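Long-range contact in macrophomate synthase intermolecular Diels-Alderase (Macrophoma commelinae, PDB 1IZC), which belongs to the HpcH/HpaI aldolase/citrate lyase family of TIM-barrel proteins and holds a magnesium ion and pyruvic acid: residues Q244-V257 / E265-V277. The protein carries 1 engineered substitution. Numbering follows the deposited sequence.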
loop_
_atom_site.group_PDB
_atom_site.type_symbol
_atom_site.label_atom_id
_atom_site.label_comp_id
_atom_site.label_asym_id
_atom_site.label_seq_id
_atom_site.Cartn_x
_atom_site.Cartn_y
_atom_site.Cartn_z
ATOM N N GLN A 244 18.242 -38.185 12.120
ATOM C CA GLN A 244 18.924 -38.581 13.359
ATOM C C GLN A 244 20.335 -39.142 13.157
ATOM O O GLN A 244 21.266 -38.766 13.871
ATOM C CB GLN A 244 18.078 -39.622 14.108
ATOM C CG GLN A 244 16.821 -39.060 14.769
ATOM C CD GLN A 244 15.715 -40.097 14.916
ATOM O OE1 GLN A 244 15.960 -41.308 14.853
ATOM N NE2 GLN A 244 14.488 -39.627 15.117
ATOM N N ARG A 245 20.500 -40.035 12.188
ATOM C CA ARG A 245 21.804 -40.643 11.972
ATOM C C ARG A 245 22.869 -39.644 11.525
ATOM O O ARG A 245 24.059 -39.831 11.798
ATOM C CB ARG A 245 21.699 -41.784 10.953
ATOM C CG ARG A 245 21.818 -41.366 9.505
ATOM C CD ARG A 245 22.073 -42.586 8.605
ATOM N NE ARG A 245 20.903 -43.448 8.562
ATOM C CZ ARG A 245 19.970 -43.407 7.612
ATOM N NH1 ARG A 245 20.065 -42.556 6.594
ATOM N NH2 ARG A 245 18.916 -44.202 7.706
ATOM N N ASN A 246 22.442 -38.578 10.846
ATOM C CA ASN A 246 23.366 -37.565 10.347
ATOM C C ASN A 246 23.525 -36.362 11.265
ATOM O O ASN A 246 24.237 -35.411 10.933
ATOM C CB ASN A 246 22.923 -37.112 8.946
ATOM C CG ASN A 246 23.206 -38.165 7.882
ATOM O OD1 ASN A 246 24.358 -38.380 7.499
ATOM N ND2 ASN A 246 22.159 -38.836 7.412
ATOM N N GLY A 247 22.855 -36.400 12.412
ATOM C CA GLY A 247 22.944 -35.311 13.366
ATOM C C GLY A 247 22.266 -34.044 12.871
ATOM O O GLY A 247 22.760 -32.935 13.106
ATOM N N VAL A 248 21.134 -34.219 12.189
ATOM C CA VAL A 248 20.369 -33.091 11.648
ATOM C C VAL A 248 19.070 -32.930 12.434
ATOM O O VAL A 248 18.270 -33.866 12.538
ATOM C CB VAL A 248 20.048 -33.320 10.154
ATOM C CG1 VAL A 248 19.262 -32.139 9.592
ATOM C CG2 VAL A 248 21.346 -33.474 9.381
ATOM N N PRO A 249 18.841 -31.742 13.009
ATOM C CA PRO A 249 17.600 -31.579 13.770
ATOM C C PRO A 249 16.401 -31.467 12.851
ATOM O O PRO A 249 16.513 -30.958 11.739
ATOM C CB PRO A 249 17.842 -30.298 14.551
ATOM C CG PRO A 249 18.654 -29.480 13.585
ATOM C CD PRO A 249 19.639 -30.502 13.027
ATOM N N ILE A 250 15.254 -31.947 13.317
ATOM C CA ILE A 250 14.040 -31.868 12.517
ATOM C C ILE A 250 13.258 -30.605 12.872
ATOM O O ILE A 250 13.204 -30.190 14.037
ATOM C CB ILE A 250 13.143 -33.107 12.737
ATOM C CG1 ILE A 250 13.899 -34.370 12.303
ATOM C CG2 ILE A 250 11.846 -32.970 11.930
ATOM C CD1 ILE A 250 13.169 -35.664 12.631
ATOM N N PHE A 251 12.681 -29.994 11.839
ATOM C CA PHE A 251 11.860 -28.790 11.940
ATOM C C PHE A 251 10.446 -29.249 11.616
ATOM O O PHE A 251 10.243 -29.986 10.650
ATOM C CB PHE A 251 12.260 -27.772 10.874
ATOM C CG PHE A 251 13.463 -26.958 11.213
ATOM C CD1 PHE A 251 14.675 -27.564 11.539
ATOM C CD2 PHE A 251 13.401 -25.570 11.155
ATOM C CE1 PHE A 251 15.812 -26.790 11.800
ATOM C CE2 PHE A 251 14.525 -24.788 11.412
ATOM C CZ PHE A 251 15.736 -25.400 11.735
ATOM N N GLY A 252 9.462 -28.822 12.396
ATOM C CA GLY A 252 8.105 -29.246 12.094
ATOM C C GLY A 252 7.056 -28.460 12.852
ATOM O O GLY A 252 7.375 -27.486 13.523
ATOM N N GLY A 253 5.805 -28.897 12.754
ATOM C CA GLY A 253 4.728 -28.210 13.443
ATOM C C GLY A 253 4.040 -29.140 14.417
ATOM O O GLY A 253 4.148 -30.353 14.299
ATOM N N ALA A 254 3.351 -28.581 15.402
ATOM C CA ALA A 254 2.641 -29.405 16.364
ATOM C C ALA A 254 1.150 -29.125 16.220
ATOM O O ALA A 254 0.695 -28.039 16.562
ATOM C CB ALA A 254 3.098 -29.085 17.772
ATOM N N LEU A 255 0.409 -30.109 15.712
ATOM C CA LEU A 255 -1.036 -29.986 15.521
ATOM C C LEU A 255 -1.689 -29.554 16.829
ATOM O O LEU A 255 -2.633 -28.763 16.840
ATOM C CB LEU A 255 -1.614 -31.325 15.047
ATOM C CG LEU A 255 -0.983 -31.895 13.770
ATOM C CD1 LEU A 255 -1.688 -33.192 13.391
ATOM C CD2 LEU A 255 -1.090 -30.875 12.633
ATOM N N SER A 256 -1.186 -30.090 17.933
ATOM C CA SER A 256 -1.675 -29.730 19.256
ATOM C C SER A 256 -0.426 -29.599 20.114
ATOM O O SER A 256 0.527 -30.369 19.960
ATOM C CB SER A 256 -2.617 -30.800 19.815
ATOM O OG SER A 256 -1.957 -32.030 20.021
ATOM N N VAL A 257 -0.415 -28.631 21.018
ATOM C CA VAL A 257 0.768 -28.421 21.831
ATOM C C VAL A 257 1.171 -29.625 22.683
ATOM O O VAL A 257 2.348 -29.784 23.006
ATOM C CB VAL A 257 0.609 -27.163 22.705
ATOM C CG1 VAL A 257 1.941 -26.783 23.330
ATOM C CG2 VAL A 257 0.102 -26.004 21.841
ATOM N N GLU A 265 11.171 -36.206 21.313
ATOM C CA GLU A 265 11.728 -37.559 21.407
ATOM C C GLU A 265 12.066 -38.086 20.021
ATOM O O GLU A 265 12.984 -38.895 19.854
ATOM C CB GLU A 265 10.730 -38.506 22.087
ATOM C CG GLU A 265 10.410 -38.121 23.520
ATOM C CD GLU A 265 9.360 -39.021 24.155
ATOM O OE1 GLU A 265 8.274 -39.200 23.555
ATOM O OE2 GLU A 265 9.620 -39.545 25.261
ATOM N N GLN A 266 11.318 -37.617 19.032
ATOM C CA GLN A 266 11.513 -38.017 17.645
ATOM C C GLN A 266 12.639 -37.256 16.950
ATOM O O GLN A 266 12.977 -37.554 15.805
ATOM C CB GLN A 266 10.224 -37.817 16.859
ATOM C CG GLN A 266 9.104 -38.738 17.266
ATOM C CD GLN A 266 7.833 -38.447 16.504
ATOM O OE1 GLN A 266 7.818 -38.464 15.269
ATOM N NE2 GLN A 266 6.755 -38.176 17.232
ATOM N N GLY A 267 13.204 -36.265 17.630
ATOM C CA GLY A 267 14.290 -35.509 17.038
ATOM C C GLY A 267 13.961 -34.096 16.584
ATOM O O GLY A 267 14.812 -33.440 15.992
ATOM N N TYR A 268 12.746 -33.619 16.840
ATOM C CA TYR A 268 12.411 -32.251 16.432
ATOM C C TYR A 268 13.091 -31.268 17.380
ATOM O O TYR A 268 13.015 -31.433 18.594
ATOM C CB TYR A 268 10.895 -31.999 16.488
ATOM C CG TYR A 268 10.076 -32.743 15.446
ATOM C CD1 TYR A 268 10.140 -34.130 15.352
ATOM C CD2 TYR A 268 9.202 -32.064 14.595
ATOM C CE1 TYR A 268 9.358 -34.828 14.449
ATOM C CE2 TYR A 268 8.405 -32.760 13.679
ATOM C CZ TYR A 268 8.494 -34.143 13.618
ATOM O OH TYR A 268 7.715 -34.861 12.734
ATOM N N ARG A 269 13.738 -30.245 16.834
ATOM C CA ARG A 269 14.395 -29.242 17.669
ATOM C C ARG A 269 13.918 -27.828 17.344
ATOM O O ARG A 269 14.399 -26.856 17.917
ATOM C CB ARG A 269 15.918 -29.349 17.541
ATOM C CG ARG A 269 16.463 -30.706 17.998
ATOM C CD ARG A 269 16.366 -30.895 19.513
ATOM N NE ARG A 269 16.874 -32.214 19.906
ATOM C CZ ARG A 269 16.122 -33.306 20.023
ATOM N NH1 ARG A 269 14.819 -33.247 19.789
ATOM N NH2 ARG A 269 16.677 -34.471 20.360
ATOM N N ALA A 270 12.971 -27.722 16.418
ATOM C CA ALA A 270 12.378 -26.421 16.063
ATOM C C ALA A 270 10.945 -26.783 15.748
ATOM O O ALA A 270 10.678 -27.464 14.755
ATOM C CB ALA A 270 13.055 -25.816 14.846
ATOM N N ILE A 271 10.024 -26.340 16.602
ATOM C CA ILE A 271 8.619 -26.684 16.431
ATOM C C ILE A 271 7.712 -25.459 16.392
ATOM O O ILE A 271 7.769 -24.622 17.284
ATOM C CB ILE A 271 8.134 -27.568 17.601
ATOM C CG1 ILE A 271 9.082 -28.763 17.785
ATOM C CG2 ILE A 271 6.702 -28.038 17.340
ATOM C CD1 ILE A 271 8.764 -29.597 19.026
ATOM N N ALA A 272 6.884 -25.363 15.355
ATOM C CA ALA A 272 5.931 -24.258 15.261
ATOM C C ALA A 272 4.744 -24.770 16.077
ATOM O O ALA A 272 4.108 -25.751 15.690
ATOM C CB ALA A 272 5.528 -24.035 13.818
ATOM N N VAL A 273 4.463 -24.117 17.203
ATOM C CA VAL A 273 3.387 -24.563 18.079
ATOM C C VAL A 273 2.047 -23.871 17.887
ATOM O O VAL A 273 1.080 -24.186 18.577
ATOM C CB VAL A 273 3.809 -24.457 19.567
ATOM C CG1 VAL A 273 5.039 -25.352 19.821
ATOM C CG2 VAL A 273 4.103 -23.019 19.933
ATOM N N GLN A 274 1.993 -22.930 16.956
ATOM C CA GLN A 274 0.752 -22.218 16.660
ATOM C C GLN A 274 0.916 -21.680 15.235
ATOM O O GLN A 274 2.038 -21.485 14.763
ATOM C CB GLN A 274 0.563 -21.095 17.686
ATOM C CG GLN A 274 -0.872 -20.719 18.047
ATOM C CD GLN A 274 -1.867 -21.862 17.950
ATOM O OE1 GLN A 274 -2.410 -22.129 16.876
ATOM N NE2 GLN A 274 -2.113 -22.537 19.064
ATOM N N PHE A 275 -0.201 -21.471 14.545
ATOM C CA PHE A 275 -0.195 -20.990 13.167
ATOM C C PHE A 275 -1.169 -19.823 13.183
ATOM O O PHE A 275 -2.306 -19.968 13.654
ATOM C CB PHE A 275 -0.651 -22.139 12.269
ATOM C CG PHE A 275 -0.050 -23.464 12.680
ATOM C CD1 PHE A 275 -0.558 -24.158 13.784
ATOM C CD2 PHE A 275 1.099 -23.943 12.061
ATOM C CE1 PHE A 275 0.078 -25.304 14.273
ATOM C CE2 PHE A 275 1.748 -25.089 12.539
ATOM C CZ PHE A 275 1.238 -25.769 13.649
ATOM N N ASP A 276 -0.738 -18.660 12.703
ATOM C CA ASP A 276 -1.624 -17.519 12.797
ATOM C C ASP A 276 -2.969 -17.653 12.107
ATOM O O ASP A 276 -3.997 -17.375 12.731
ATOM C CB ASP A 276 -0.895 -16.203 12.424
ATOM C CG ASP A 276 -0.400 -16.145 10.987
ATOM O OD1 ASP A 276 -0.500 -17.132 10.229
ATOM O OD2 ASP A 276 0.093 -15.060 10.624
ATOM N N VAL A 277 -3.005 -18.130 10.865
ATOM C CA VAL A 277 -4.292 -18.233 10.176
ATOM C C VAL A 277 -5.249 -19.247 10.806
ATOM O O VAL A 277 -6.388 -18.915 11.169
ATOM C CB VAL A 277 -4.101 -18.589 8.684
ATOM C CG1 VAL A 277 -5.453 -18.761 8.008
ATOM C CG2 VAL A 277 -3.317 -17.483 7.995
HETATM O O HOH W 1 17.069 -35.345 14.427
HETATM O O HOH W 2 -0.644 -26.377 18.221
#
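Neighbouring parallel strands of a TIM barrel, 250-253 and 271-275, meet here as the seventh and eighth of eight; their axes approach to 4.6 Å at 13°, and helix 260-265 lies in the crossover between them. The ladder begins with Ile250 N donating to Gly267 O. A beta bulge follows: Ile250 O accepts Arg269 N (2.8 Å) and, weakly, Ala270 N, shifting the register by one residue before Phe251 pairs with Ala270. Beyond it Gly252 N bonds Ala270 O at 3.0 Å, Ala272 N returns to Gly252 O, and Ala254 N closes on Ala272 O.

A CH-pi contact lies on each face of the sheet beside the bulge. Ile250 CG2, anti to its own N, stands over the Tyr268 ring, 3.7 Å from the centroid and 3° off the normal, while Gly252 CA meets that ring at its edge. On the opposite face Ala270 CB sits over the face of the Phe251 ring. At the far end, Phe275 turns its edge to Ala254, CE1 lying 3.6 Å from Ala254 O. A water lies 2.7 Å from Ala254 O and also within hydrogen-bonding distance of Val273 O, linking the two carbonyls. At the near end Gln244 NE2 reaches Gln266 O at 2.7 Å through a bent bond (135°), tying the end of helix 230-245 to the turn before Tyr268.

Gly252 lies near, but not in, the pyruvic acid pocket. Ile250 and Tyr268 pack under helix 230-245 and Phe251 against helix 28-37; backbone bonds to Leu205 and Leu43 continue the barrel into strands 205-207 and 43-48.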